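Local coordinates for protein superoxide dismutase 1 (Perkinsus marinus, PDB 2CW2) that probably protects cells from oxidative damage as an iron superoxide dismutase, turning superoxide into hydrogen peroxide and dioxygen, at residues A99-N104 with S152-L157. Residues are numbered along the deposited sequence; the frame is centred on the assembly and turned at random.
Sequences AAQVYN and SGWVWL
Gln101 and Trp154 make the one hydrogen bond between 99-104 and 152-157: Trp154 NE1 donates to Gln101 OE1, 2.9 Å away. The bond is well bent, 132° at the hydrogen, with the oxygen tilted out of the indole plane, yet it arrives in the carbonyl plane on a lone pair. A second donor grips the same oxygen from within the helix, Asn104 ND2 at 3.1 Å from Gln101 OE1, and this bond is straighter, at 159°. Gln101 reaches both through a chain bent at its second torsion, while its NE2 is bonded to Tyr65 OH, so both ends of the amide are tied down.

Packing against the rings does the rest. Asn104 CB sits over one face of Trp154, a CH-pi contact 3.6 Å from the centroid of the six-membered ring, displaced toward the rim. The oxygen end of its amide turns to the other tryptophan: Asn104 OD1 lies in the plane of Trp156, at its edge, 3.2 Å from CZ2, with amide and ring planes 70° apart. Asn104 ND2 also bonds to Ala172 O, and Trp156 NE1 to Gly173 O, both backbone carbonyls just after strand 164-170. Tyr103 adds a looser apolar touch, its CE2 4.4 Å from Trp156 CH2.

The contact joins the alpha-hairpin and C-terminal domains of the iron/manganese superoxide dismutase fold, beside the metal. Trp154 meets the iron ligand His105 edge-to-face and touches Asp187, another ligand, its side chain about 4 Å from the iron(III) ion at nearest atoms. Gln101, one helical turn before His105 and bonded to Tyr65, matches the active-site glutamine of iron superoxide dismutases. Its doubly bonded oxygen is consistent with a fixed amide orientation and would be expected to influence the polarity of the second shell.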
# COMPACT_ATOMS: atom_id res chain seq x y z
N ALA A 99 -13.60 -4.09 8.51
CA ALA A 99 -14.73 -4.83 7.95
C ALA A 99 -14.65 -4.90 6.42
O ALA A 99 -14.88 -5.97 5.81
CB ALA A 99 -16.03 -4.18 8.38
N ALA A 100 -14.31 -3.77 5.81
CA ALA A 100 -14.12 -3.68 4.37
C ALA A 100 -13.06 -4.67 3.90
O ALA A 100 -13.29 -5.47 2.98
CB ALA A 100 -13.76 -2.24 3.95
N GLN A 101 -11.91 -4.67 4.58
CA GLN A 101 -10.82 -5.57 4.19
C GLN A 101 -11.20 -7.03 4.38
O GLN A 101 -10.82 -7.87 3.57
CB GLN A 101 -9.53 -5.23 4.94
CG GLN A 101 -8.85 -3.98 4.42
CD GLN A 101 -8.29 -4.17 3.01
OE1 GLN A 101 -9.03 -4.06 2.05
NE2 GLN A 101 -6.99 -4.43 2.91
N VAL A 102 -11.97 -7.35 5.42
CA VAL A 102 -12.38 -8.73 5.61
C VAL A 102 -13.25 -9.15 4.42
O VAL A 102 -13.02 -10.20 3.81
CB VAL A 102 -13.16 -8.94 6.94
CG1 VAL A 102 -13.90 -10.31 6.94
CG2 VAL A 102 -12.24 -8.84 8.13
N TYR A 103 -14.25 -8.34 4.08
CA TYR A 103 -15.10 -8.62 2.91
C TYR A 103 -14.30 -8.68 1.61
O TYR A 103 -14.48 -9.58 0.78
CB TYR A 103 -16.20 -7.54 2.77
CG TYR A 103 -17.15 -7.79 1.62
CD1 TYR A 103 -18.44 -8.28 1.86
CD2 TYR A 103 -16.77 -7.53 0.30
CE1 TYR A 103 -19.32 -8.53 0.82
CE2 TYR A 103 -17.64 -7.77 -0.76
CZ TYR A 103 -18.92 -8.27 -0.48
OH TYR A 103 -19.80 -8.52 -1.51
N ASN A 104 -13.43 -7.69 1.41
CA ASN A 104 -12.63 -7.61 0.20
C ASN A 104 -11.82 -8.88 -0.06
O ASN A 104 -11.73 -9.36 -1.19
CB ASN A 104 -11.69 -6.40 0.26
CG ASN A 104 -12.45 -5.08 0.29
OD1 ASN A 104 -13.64 -5.03 0.01
ND2 ASN A 104 -11.77 -4.01 0.66
N SER A 152 -1.97 1.50 -2.13
CA SER A 152 -2.72 0.28 -1.84
C SER A 152 -4.17 0.43 -2.30
O SER A 152 -4.76 1.50 -2.21
CB SER A 152 -2.70 -0.00 -0.34
OG SER A 152 -1.36 -0.09 0.13
N GLY A 153 -4.75 -0.64 -2.83
CA GLY A 153 -6.15 -0.55 -3.23
C GLY A 153 -6.67 -1.78 -3.94
O GLY A 153 -6.03 -2.85 -3.92
N TRP A 154 -7.84 -1.61 -4.55
CA TRP A 154 -8.61 -2.68 -5.18
C TRP A 154 -9.18 -2.16 -6.48
O TRP A 154 -9.54 -0.97 -6.58
CB TRP A 154 -9.82 -3.05 -4.28
CG TRP A 154 -9.41 -3.58 -2.98
CD1 TRP A 154 -9.06 -2.85 -1.87
CD2 TRP A 154 -9.21 -4.95 -2.63
NE1 TRP A 154 -8.69 -3.69 -0.85
CE2 TRP A 154 -8.77 -4.99 -1.29
CE3 TRP A 154 -9.37 -6.17 -3.32
CZ2 TRP A 154 -8.48 -6.19 -0.63
CZ3 TRP A 154 -9.10 -7.35 -2.65
CH2 TRP A 154 -8.65 -7.35 -1.33
N VAL A 155 -9.36 -3.04 -7.46
CA VAL A 155 -10.14 -2.69 -8.65
C VAL A 155 -11.34 -3.63 -8.67
O VAL A 155 -11.21 -4.82 -8.41
CB VAL A 155 -9.31 -2.81 -9.94
CG1 VAL A 155 -10.18 -2.46 -11.17
CG2 VAL A 155 -8.10 -1.92 -9.88
N TRP A 156 -12.52 -3.06 -8.93
CA TRP A 156 -13.77 -3.80 -8.89
C TRP A 156 -14.48 -3.73 -10.24
O TRP A 156 -14.44 -2.69 -10.91
CB TRP A 156 -14.72 -3.14 -7.89
CG TRP A 156 -14.25 -3.11 -6.48
CD1 TRP A 156 -13.47 -2.15 -5.88
CD2 TRP A 156 -14.56 -4.07 -5.47
NE1 TRP A 156 -13.27 -2.47 -4.56
CE2 TRP A 156 -13.93 -3.64 -4.28
CE3 TRP A 156 -15.30 -5.27 -5.45
CZ2 TRP A 156 -14.02 -4.35 -3.08
CZ3 TRP A 156 -15.39 -5.98 -4.26
CH2 TRP A 156 -14.74 -5.52 -3.10
N LEU A 157 -15.09 -4.84 -10.65
CA LEU A 157 -16.13 -4.80 -11.67
C LEU A 157 -17.40 -4.80 -10.86
O LEU A 157 -17.60 -5.67 -10.00
CB LEU A 157 -16.12 -6.06 -12.56
CG LEU A 157 -17.31 -6.05 -13.53
CD1 LEU A 157 -17.19 -4.86 -14.47
CD2 LEU A 157 -17.32 -7.31 -14.35